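Local atomic coordinates of CBS domain protein (Porphyromonas gingivalis, PDB entry 2NQW), a protein that is of unknown function but, as a membrane-associated CBS domain protein, may bind flavin adenine dinucleotide, and is represented here by its transporter associated domain. Residues 10-21 against 84-92; 34-42 against 68-76. One frame throughout, in Å; residues are numbered along the deposited sequence. Where two conformers were deposited one is given.

Both interactions belong to the transporter associated domain, one piece of a longer membrane protein. Along the chain, interaction 2 is nested inside the loop closed by interaction 1. Their centres lie about 13 Å apart. They share one antiparallel sheet, ordered 9-11, 17-20, 84-89, 72-79, 66-69. Interaction 1 joins the N-terminal hairpin to the last strand. Interaction 2 packs the segment that runs into helix 40-43 against the hairpin of strands 66-69 and 72-79. Strands 84-89 and 72-79 are neighbours, with probable backbone hydrogen bonds from Lys88 to Gln75 and from Phe90 to Arg73. Phe92 also packs on Leu34. The two chain ends are thus tied to the middle of the domain.

Interaction 1 (10-21 against 84-92)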
loop_
_atom_site.group_PDB
_atom_site.type_symbol
_atom_site.label_atom_id
_atom_site.label_comp_id
_atom_site.label_asym_id
_atom_site.label_seq_id
_atom_site.Cartn_x
_atom_site.Cartn_y
_atom_site.Cartn_z
ATOM N N LYS A 10 -6.391 -8.578 -4.484
ATOM C CA LYS A 10 -6.383 -10.024 -4.461
ATOM C C LYS A 10 -6.043 -10.505 -3.047
ATOM O O LYS A 10 -5.199 -9.914 -2.352
ATOM C CB LYS A 10 -5.353 -10.573 -5.433
ATOM C CG LYS A 10 -5.581 -10.213 -6.910
ATOM C CD LYS A 10 -4.458 -10.769 -7.783
ATOM C CE LYS A 10 -4.315 -10.007 -9.119
ATOM N NZ LYS A 10 -5.607 -9.602 -9.735
ATOM N N VAL A 11 -6.730 -11.568 -2.633
ATOM C CA VAL A 11 -6.515 -12.231 -1.351
ATOM C C VAL A 11 -5.616 -13.416 -1.627
ATOM O O VAL A 11 -5.994 -14.333 -2.385
ATOM C CB VAL A 11 -7.876 -12.729 -0.800
ATOM C CG1 VAL A 11 -7.689 -13.631 0.433
ATOM C CG2 VAL A 11 -8.727 -11.522 -0.477
ATOM N N LEU A 12 -4.411 -13.412 -1.052
ATOM C CA LEU A 12 -3.489 -14.515 -1.299
ATOM C C LEU A 12 -3.543 -15.526 -0.195
ATOM O O LEU A 12 -3.859 -15.210 0.952
ATOM C CB LEU A 12 -2.048 -14.021 -1.468
ATOM C CG LEU A 12 -1.810 -13.388 -2.840
ATOM C CD1 LEU A 12 -2.457 -12.045 -2.878
ATOM C CD2 LEU A 12 -0.333 -13.281 -3.153
ATOM N N GLY A 13 -3.219 -16.763 -0.548
ATOM C CA GLY A 13 -3.285 -17.857 0.413
ATOM C C GLY A 13 -2.334 -17.707 1.586
ATOM O O GLY A 13 -2.560 -18.238 2.690
ATOM N N ASP A 14 -1.263 -16.937 1.409
ATOM C CA ASP A 14 -0.360 -16.764 2.518
ATOM C C ASP A 14 -0.781 -15.662 3.515
ATOM O O ASP A 14 0.002 -15.312 4.418
ATOM C CB ASP A 14 1.064 -16.525 1.998
ATOM C CG ASP A 14 1.231 -15.170 1.301
ATOM O OD1 ASP A 14 0.223 -14.464 1.044
ATOM O OD2 ASP A 14 2.407 -14.823 0.981
ATOM N N GLY A 15 -1.996 -15.104 3.353
ATOM C CA GLY A 15 -2.450 -14.062 4.249
ATOM C C GLY A 15 -2.095 -12.637 3.811
ATOM O O GLY A 15 -2.462 -11.675 4.477
ATOM N N SER A 16 -1.395 -12.506 2.684
ATOM C CA SER A 16 -1.048 -11.182 2.147
ATOM C C SER A 16 -2.078 -10.741 1.112
ATOM O O SER A 16 -3.036 -11.481 0.783
ATOM C CB SER A 16 0.355 -11.226 1.524
ATOM O OG SER A 16 0.369 -11.974 0.328
ATOM N N TYR A 17 -1.886 -9.520 0.608
ATOM C CA TYR A 17 -2.802 -8.932 -0.353
ATOM C C TYR A 17 -2.011 -8.285 -1.464
ATOM O O TYR A 17 -0.924 -7.778 -1.241
ATOM C CB TYR A 17 -3.684 -7.847 0.328
ATOM C CG TYR A 17 -4.398 -8.395 1.530
ATOM C CD1 TYR A 17 -5.532 -9.198 1.377
ATOM C CD2 TYR A 17 -3.888 -8.189 2.800
ATOM C CE1 TYR A 17 -6.173 -9.754 2.476
ATOM C CE2 TYR A 17 -4.492 -8.759 3.915
ATOM C CZ TYR A 17 -5.632 -9.541 3.737
ATOM O OH TYR A 17 -6.279 -10.103 4.829
ATOM N N LEU A 18 -2.598 -8.240 -2.644
ATOM C CA LEU A 18 -2.055 -7.405 -3.739
ATOM C C LEU A 18 -3.096 -6.347 -4.063
ATOM O O LEU A 18 -4.268 -6.694 -4.317
ATOM C CB LEU A 18 -1.770 -8.232 -4.983
ATOM C CG LEU A 18 -0.708 -9.288 -4.824
ATOM C CD1 LEU A 18 -0.635 -10.167 -6.086
ATOM C CD2 LEU A 18 0.656 -8.598 -4.616
ATOM N N PHE A 19 -2.686 -5.069 -4.033
ATOM C CA PHE A 19 -3.596 -3.955 -4.352
ATOM C C PHE A 19 -3.086 -3.188 -5.549
ATOM O O PHE A 19 -1.863 -2.973 -5.688
ATOM C CB PHE A 19 -3.658 -2.969 -3.170
ATOM C CG PHE A 19 -4.711 -3.308 -2.152
ATOM C CD1 PHE A 19 -5.963 -2.697 -2.210
ATOM C CD2 PHE A 19 -4.476 -4.261 -1.171
ATOM C CE1 PHE A 19 -6.978 -3.031 -1.272
ATOM C CE2 PHE A 19 -5.470 -4.602 -0.246
ATOM C CZ PHE A 19 -6.721 -3.969 -0.301
ATOM N N GLU A 20 -4.011 -2.662 -6.339
ATOM C CA GLU A 20 -3.650 -1.652 -7.328
ATOM C C GLU A 20 -3.030 -0.451 -6.604
ATOM O O GLU A 20 -3.537 -0.011 -5.560
ATOM C CB GLU A 20 -4.896 -1.214 -8.114
ATOM C CG GLU A 20 -5.488 -2.331 -8.943
ATOM C CD GLU A 20 -6.792 -1.949 -9.647
ATOM O OE1 GLU A 20 -7.396 -0.907 -9.330
ATOM O OE2 GLU A 20 -7.236 -2.754 -10.497
ATOM N N GLY A 21 -1.970 0.129 -7.180
ATOM C CA GLY A 21 -1.311 1.256 -6.505
ATOM C C GLY A 21 -2.211 2.473 -6.346
ATOM O O GLY A 21 -2.096 3.220 -5.367
ATOM N N ILE A 84 3.875 3.226 -9.874
ATOM C CA ILE A 84 3.558 2.016 -9.122
ATOM C C ILE A 84 2.164 1.545 -9.490
ATOM O O ILE A 84 1.196 2.298 -9.313
ATOM C CB ILE A 84 3.566 2.327 -7.616
ATOM C CG1 ILE A 84 4.985 2.701 -7.147
ATOM C CG2 ILE A 84 3.071 1.095 -6.846
ATOM C CD1 ILE A 84 4.985 3.345 -5.737
ATOM N N ILE A 85 2.050 0.322 -10.006
ATOM C CA ILE A 85 0.744 -0.217 -10.368
ATOM C C ILE A 85 0.279 -1.349 -9.444
ATOM O O ILE A 85 -0.921 -1.609 -9.410
ATOM C CB ILE A 85 0.644 -0.581 -11.835
ATOM C CG1 ILE A 85 1.514 -1.775 -12.184
ATOM C CG2 ILE A 85 0.941 0.650 -12.721
ATOM C CD1 ILE A 85 1.415 -2.184 -13.702
ATOM N N GLU A 86 1.187 -1.986 -8.694
ATOM C CA GLU A 86 0.728 -2.981 -7.721
ATOM C C GLU A 86 1.635 -2.919 -6.510
ATOM O O GLU A 86 2.862 -2.832 -6.644
ATOM C CB GLU A 86 0.773 -4.378 -8.310
ATOM C CG GLU A 86 0.117 -5.451 -7.402
ATOM C CD GLU A 86 0.210 -6.808 -8.069
ATOM O OE1 GLU A 86 1.334 -7.338 -8.169
ATOM O OE2 GLU A 86 -0.840 -7.355 -8.487
ATOM N N ILE A 87 0.985 -2.965 -5.344
ATOM C CA ILE A 87 1.665 -3.044 -4.070
ATOM C C ILE A 87 1.160 -4.267 -3.310
ATOM O O ILE A 87 -0.064 -4.494 -3.208
ATOM C CB ILE A 87 1.433 -1.754 -3.240
ATOM C CG1 ILE A 87 2.279 -0.617 -3.844
ATOM C CG2 ILE A 87 1.793 -1.932 -1.752
ATOM C CD1 ILE A 87 1.932 0.782 -3.314
ATOM N N LYS A 88 2.112 -5.030 -2.773
ATOM C CA LYS A 88 1.814 -6.097 -1.821
ATOM C C LYS A 88 1.725 -5.524 -0.419
ATOM O O LYS A 88 2.614 -4.764 -0.000
ATOM C CB LYS A 88 2.934 -7.132 -1.861
ATOM C CG LYS A 88 2.812 -8.174 -0.774
ATOM C CD LYS A 88 3.860 -9.293 -0.985
ATOM C CE LYS A 88 3.851 -10.215 0.236
ATOM N NZ LYS A 88 4.830 -11.347 0.042
ATOM N N ILE A 89 0.663 -5.917 0.307
ATOM C CA ILE A 89 0.573 -5.657 1.756
ATOM C C ILE A 89 0.800 -7.022 2.417
ATOM O O ILE A 89 0.077 -7.992 2.123
ATOM C CB ILE A 89 -0.796 -5.040 2.135
ATOM C CG1 ILE A 89 -1.002 -3.718 1.399
ATOM C CG2 ILE A 89 -0.882 -4.903 3.661
ATOM C CD1 ILE A 89 -2.349 -3.038 1.674
ATOM N N PHE A 90 1.833 -7.104 3.253
ATOM C CA PHE A 90 2.150 -8.367 3.913
ATOM C C PHE A 90 1.076 -8.718 4.939
ATOM O O PHE A 90 0.280 -7.861 5.350
ATOM C CB PHE A 90 3.528 -8.245 4.582
ATOM C CG PHE A 90 4.690 -8.454 3.647
ATOM C CD1 PHE A 90 5.422 -9.630 3.684
ATOM C CD2 PHE A 90 5.022 -7.470 2.719
ATOM C CE1 PHE A 90 6.501 -9.834 2.805
ATOM C CE2 PHE A 90 6.093 -7.637 1.846
ATOM C CZ PHE A 90 6.831 -8.832 1.888
ATOM N N PRO A 91 1.055 -9.986 5.381
ATOM C CA PRO A 91 0.084 -10.309 6.439
ATOM C C PRO A 91 0.370 -9.446 7.664
ATOM O O PRO A 91 1.553 -9.197 7.972
ATOM C CB PRO A 91 0.378 -11.784 6.755
ATOM C CG PRO A 91 1.186 -12.300 5.542
ATOM C CD PRO A 91 1.935 -11.115 5.032
ATOM N N PHE A 92 -0.668 -9.036 8.392
ATOM C CA PHE A 92 -0.456 -8.182 9.570
ATOM C C PHE A 92 -1.311 -8.676 10.727
ATOM O O PHE A 92 -2.390 -9.280 10.540
ATOM C CB PHE A 92 -0.741 -6.695 9.248
ATOM C CG PHE A 92 -2.079 -6.460 8.652
ATOM C CD1 PHE A 92 -3.172 -6.163 9.485
ATOM C CD2 PHE A 92 -2.275 -6.525 7.270
ATOM C CE1 PHE A 92 -4.432 -5.975 8.945
ATOM C CE2 PHE A 92 -3.544 -6.340 6.736
ATOM C CZ PHE A 92 -4.608 -6.055 7.568
HETATM O O HOH W 1 3.631 -12.625 2.286
HETATM O O HOH W 2 3.227 -13.133 -1.515
#
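Tyr17 and Phe19 pair with Ile89 and Ile87 across an antiparallel beta ladder. This joins the N-terminal hairpin to the last strand of the five-stranded sheet of the transporter associated domain. Four backbone hydrogen bonds link these two pairs. The one from Phe19 N to Ile87 O is 2.8 Å long and nearly straight, with 176° at the hydrogen. A fifth, from Gly21 N to Ile85 O at 3.0 Å, reaches its oxygen from above the carbonyl plane. Ile85 belongs to a classic beta bulge, in which it and Glu86 both face Gln78.

On one face of the sheet, Phe19 CD2 touches Ile89 CD1 at 3.8 Å. The Tyr17 and Phe92 side chains cross at about a right angle, with Tyr17 CE2 3.8 Å from Phe92 CE2. Val28 and Leu32 of helix 25-32 cover this side.

On the other face, Leu18 packs between Glu86 and Lys88. Glu86 CG is anti to the backbone N (chi1 -172°) and the chain is extended, which brings the carboxylate obliquely across Leu18. Leu18 CD1 is 3.7 Å from Glu86 OE2. The other oxygen, OE1, is held by Thr77 and Gln78. Lys88 is also extended. Its CE sits 3.5 Å above the centre of the Phe90 ring.

Lys88 NZ stays 4.3 Å from Asp14 OD2, beyond a salt bridge. Two waters connect them, each donating to Asp14 OD2 and accepting from Lys88 NZ. Asp14 itself is fixed by an Asx turn, its OD1 accepting from Ser16 N. Ser16 OG donates to the same OD1 on its syn lone pair, at 2.6 Å.

Interaction 2 (34-42 against 68-76); sequences LPENAFGEL and VYEPFRFQV
A two-residue beta hairpin turn, Glu70 and Pro71 joined by a cis peptide bond, presents Tyr69 and Phe72 to the segment leading into helix 40-43. The contact joins the edge hairpin of the sheet to this connection in the transporter associated domain.

The Phe72 ring is covered on both faces. Phe39 CE1 lies 3.6 Å above one face, offset toward the rim. Pro71 CG sits over the centre of the opposite face. The Phe39 and Phe72 rings meet obliquely, their planes at 51°. At the edge of Phe72, Ala38 O is 3.5 Å from CE1. The Leu34 and Phe72 side chains approach each other head-on, with Leu34 CD1 3.8 Å from Phe72 CZ. Phe39 CE1 also meets the edge of the Phe74 ring. Behind it, Phe39 packs on Val28 and Leu52 of two helices.

Tyr69 has CG anti to its backbone N (chi1 -167°), which carries its ring to the Phe39-Gly40 backbone. Tyr69 CZ is 3.4 Å from Phe39 O, and Tyr69 OH is 3.3 Å from Gly40 CA. Leu42 CB touches Tyr69 CE1 at 3.8 Å.

No direct hydrogen bond crosses the contact, but two waters do. One donates to both Ala38 O and Glu70 O. The other accepts from Leu42 N and lies at the edge of the Tyr69 ring, in its plane, with the water oxygen 2.8 Å from Tyr69 OH.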
loop_
_atom_site.group_PDB
_atom_site.type_symbol
_atom_site.label_atom_id
_atom_site.label_comp_id
_atom_site.label_asym_id
_atom_site.label_seq_id
_atom_site.Cartn_x
_atom_site.Cartn_y
_atom_site.Cartn_z
ATOM N N LEU A 34 -9.990 -2.045 8.318
ATOM C CA LEU A 34 -9.034 -1.332 9.189
ATOM C C LEU A 34 -9.674 -0.155 9.899
ATOM O O LEU A 34 -10.589 0.467 9.356
ATOM C CB LEU A 34 -7.860 -0.800 8.369
ATOM C CG LEU A 34 -7.057 -1.892 7.647
ATOM C CD1 LEU A 34 -5.962 -1.251 6.796
ATOM C CD2 LEU A 34 -6.461 -2.865 8.633
ATOM N N PRO A 35 -9.158 0.185 11.081
ATOM C CA PRO A 35 -9.622 1.412 11.753
ATOM C C PRO A 35 -9.170 2.674 10.995
ATOM O O PRO A 35 -8.212 2.652 10.205
ATOM C CB PRO A 35 -8.946 1.328 13.113
ATOM C CG PRO A 35 -7.674 0.603 12.840
ATOM C CD PRO A 35 -8.081 -0.484 11.823
ATOM N N GLU A 36 -9.815 3.791 11.301
ATOM C CA GLU A 36 -9.581 5.022 10.565
ATOM C C GLU A 36 -8.156 5.516 10.652
ATOM O O GLU A 36 -7.682 6.168 9.725
ATOM C CB GLU A 36 -10.513 6.117 11.096
ATOM C CG GLU A 36 -11.881 6.031 10.563
ATOM C CD GLU A 36 -12.690 7.226 11.030
ATOM O OE1 GLU A 36 -12.799 7.428 12.267
ATOM O OE2 GLU A 36 -13.204 7.957 10.151
ATOM N N ASN A 37 -7.494 5.226 11.774
ATOM C CA ASN A 37 -6.132 5.706 11.985
ATOM C C ASN A 37 -5.069 4.714 11.577
ATOM O O ASN A 37 -3.909 4.886 11.940
ATOM C CB ASN A 37 -5.925 6.113 13.452
ATOM C CG ASN A 37 -5.894 4.945 14.387
ATOM O OD1 ASN A 37 -6.363 3.852 14.073
ATOM N ND2 ASN A 37 -5.286 5.152 15.569
ATOM N N ALA A 38 -5.403 3.700 10.785
ATOM C CA ALA A 38 -4.449 2.649 10.459
ATOM C C ALA A 38 -3.150 3.207 9.860
ATOM O O ALA A 38 -2.067 2.677 10.119
ATOM C CB ALA A 38 -5.076 1.644 9.474
ATOM N N PHE A 39 -3.265 4.239 9.006
ATOM C CA PHE A 39 -2.080 4.781 8.317
ATOM C C PHE A 39 -1.633 6.113 8.913
ATOM O O PHE A 39 -0.731 6.770 8.363
ATOM C CB PHE A 39 -2.349 4.863 6.801
ATOM C CG PHE A 39 -2.776 3.539 6.214
ATOM C CD1 PHE A 39 -1.977 2.406 6.364
ATOM C CD2 PHE A 39 -3.976 3.439 5.527
ATOM C CE1 PHE A 39 -2.378 1.175 5.821
ATOM C CE2 PHE A 39 -4.383 2.216 4.982
ATOM C CZ PHE A 39 -3.600 1.083 5.129
ATOM N N GLY A 40 -2.256 6.466 10.034
ATOM C CA GLY A 40 -1.720 7.538 10.886
ATOM C C GLY A 40 -1.632 8.909 10.257
ATOM O O GLY A 40 -2.255 9.209 9.232
ATOM N N GLU A 41 -0.832 9.783 10.865
ATOM C CA GLU A 41 -0.707 11.143 10.360
ATOM C C GLU A 41 -0.084 11.162 8.978
ATOM O O GLU A 41 -0.450 11.990 8.144
ATOM C CB GLU A 41 0.131 12.007 11.313
ATOM C CG GLU A 41 -0.561 12.294 12.604
ATOM C CD GLU A 41 0.221 13.271 13.472
ATOM O OE1 GLU A 41 0.401 14.457 13.092
ATOM O OE2 GLU A 41 0.671 12.867 14.548
ATOM N N LEU A 42 0.874 10.278 8.721
ATOM C CA LEU A 42 1.463 10.239 7.419
ATOM C C LEU A 42 0.386 9.951 6.346
ATOM O O LEU A 42 0.332 10.581 5.263
ATOM C CB LEU A 42 2.540 9.161 7.440
ATOM C CG LEU A 42 3.557 9.329 6.339
ATOM C CD1 LEU A 42 4.399 10.623 6.507
ATOM C CD2 LEU A 42 4.447 8.131 6.291
ATOM N N VAL A 68 7.769 0.429 5.472
ATOM C CA VAL A 68 7.093 -0.046 6.685
ATOM C C VAL A 68 6.312 1.101 7.304
ATOM O O VAL A 68 6.823 2.222 7.411
ATOM C CB VAL A 68 8.114 -0.628 7.698
ATOM C CG1 VAL A 68 7.429 -0.987 9.039
ATOM C CG2 VAL A 68 8.766 -1.874 7.109
ATOM N N TYR A 69 5.074 0.821 7.727
ATOM C CA TYR A 69 4.330 1.735 8.582
ATOM C C TYR A 69 3.603 0.796 9.550
ATOM O O TYR A 69 2.533 0.261 9.217
ATOM C CB TYR A 69 3.329 2.600 7.767
ATOM C CG TYR A 69 2.804 3.749 8.609
ATOM C CD1 TYR A 69 3.509 4.948 8.671
ATOM C CD2 TYR A 69 1.662 3.608 9.386
ATOM C CE1 TYR A 69 3.087 5.993 9.485
ATOM C CE2 TYR A 69 1.220 4.623 10.187
ATOM C CZ TYR A 69 1.929 5.819 10.237
ATOM O OH TYR A 69 1.483 6.825 11.076
ATOM N N GLU A 70 4.232 0.556 10.711
ATOM C CA GLU A 70 3.816 -0.575 11.540
ATOM C C GLU A 70 2.308 -0.502 11.818
ATOM O O GLU A 70 1.793 0.565 12.147
ATOM C CB GLU A 70 4.592 -0.611 12.855
ATOM C CG GLU A 70 6.041 -1.068 12.724
ATOM C CD GLU A 70 6.200 -2.554 12.496
ATOM O OE1 GLU A 70 5.196 -3.271 12.422
ATOM O OE2 GLU A 70 7.355 -3.038 12.457
ATOM N N PRO A 71 1.598 -1.645 11.763
ATOM C CA PRO A 71 2.076 -3.019 11.591
ATOM C C PRO A 71 2.198 -3.453 10.135
ATOM O O PRO A 71 2.362 -4.645 9.888
ATOM C CB PRO A 71 0.975 -3.831 12.279
ATOM C CG PRO A 71 -0.276 -3.053 11.924
ATOM C CD PRO A 71 0.155 -1.593 12.089
ATOM N N PHE A 72 2.118 -2.514 9.192
ATOM C CA PHE A 72 2.089 -2.868 7.768
ATOM C C PHE A 72 3.467 -2.860 7.149
ATOM O O PHE A 72 4.312 -2.022 7.473
ATOM C CB PHE A 72 1.195 -1.849 7.023
ATOM C CG PHE A 72 -0.200 -1.770 7.588
ATOM C CD1 PHE A 72 -0.564 -0.705 8.391
ATOM C CD2 PHE A 72 -1.107 -2.797 7.393
ATOM C CE1 PHE A 72 -1.830 -0.650 8.950
ATOM C CE2 PHE A 72 -2.392 -2.752 7.971
ATOM C CZ PHE A 72 -2.752 -1.686 8.751
ATOM N N ARG A 73 3.654 -3.759 6.201
ATOM C CA ARG A 73 4.825 -3.737 5.340
ATOM C C ARG A 73 4.326 -3.788 3.902
ATOM O O ARG A 73 3.427 -4.589 3.568
ATOM C CB ARG A 73 5.728 -4.945 5.622
ATOM C CG ARG A 73 7.020 -4.928 4.812
ATOM C CD ARG A 73 7.872 -6.213 5.124
ATOM N NE ARG A 73 9.115 -6.223 4.345
ATOM C CZ ARG A 73 10.203 -5.541 4.684
ATOM N NH1 ARG A 73 10.196 -4.821 5.803
ATOM N NH2 ARG A 73 11.290 -5.579 3.904
ATOM N N PHE A 74 4.906 -2.931 3.067
ATOM C CA PHE A 74 4.483 -2.778 1.675
ATOM C C PHE A 74 5.637 -3.101 0.751
ATOM O O PHE A 74 6.801 -2.824 1.085
ATOM C CB PHE A 74 4.147 -1.297 1.426
ATOM C CG PHE A 74 3.115 -0.732 2.379
ATOM C CD1 PHE A 74 1.796 -1.157 2.319
ATOM C CD2 PHE A 74 3.452 0.210 3.348
ATOM C CE1 PHE A 74 0.846 -0.662 3.198
ATOM C CE2 PHE A 74 2.478 0.727 4.239
ATOM C CZ PHE A 74 1.166 0.291 4.127
ATOM N N GLN A 75 5.340 -3.680 -0.409
ATOM C CA GLN A 75 6.383 -3.908 -1.394
ATOM C C GLN A 75 5.820 -3.546 -2.778
ATOM O O GLN A 75 4.691 -3.921 -3.129
ATOM C CB GLN A 75 6.805 -5.381 -1.393
ATOM C CG GLN A 75 7.888 -5.734 -2.434
ATOM C CD GLN A 75 8.288 -7.193 -2.300
ATOM O OE1 GLN A 75 8.257 -7.749 -1.197
ATOM N NE2 GLN A 75 8.721 -7.792 -3.381
ATOM N N VAL A 76 6.618 -2.804 -3.562
ATOM C CA VAL A 76 6.196 -2.502 -4.948
ATOM C C VAL A 76 6.440 -3.771 -5.750
ATOM O O VAL A 76 7.592 -4.160 -5.945
ATOM C CB VAL A 76 6.998 -1.330 -5.546
ATOM C CG1 VAL A 76 6.667 -1.143 -7.022
ATOM C CG2 VAL A 76 6.673 -0.077 -4.780
HETATM O O HOH W 3 -0.737 1.779 12.309
HETATM O O HOH W 4 2.860 9.216 11.020
#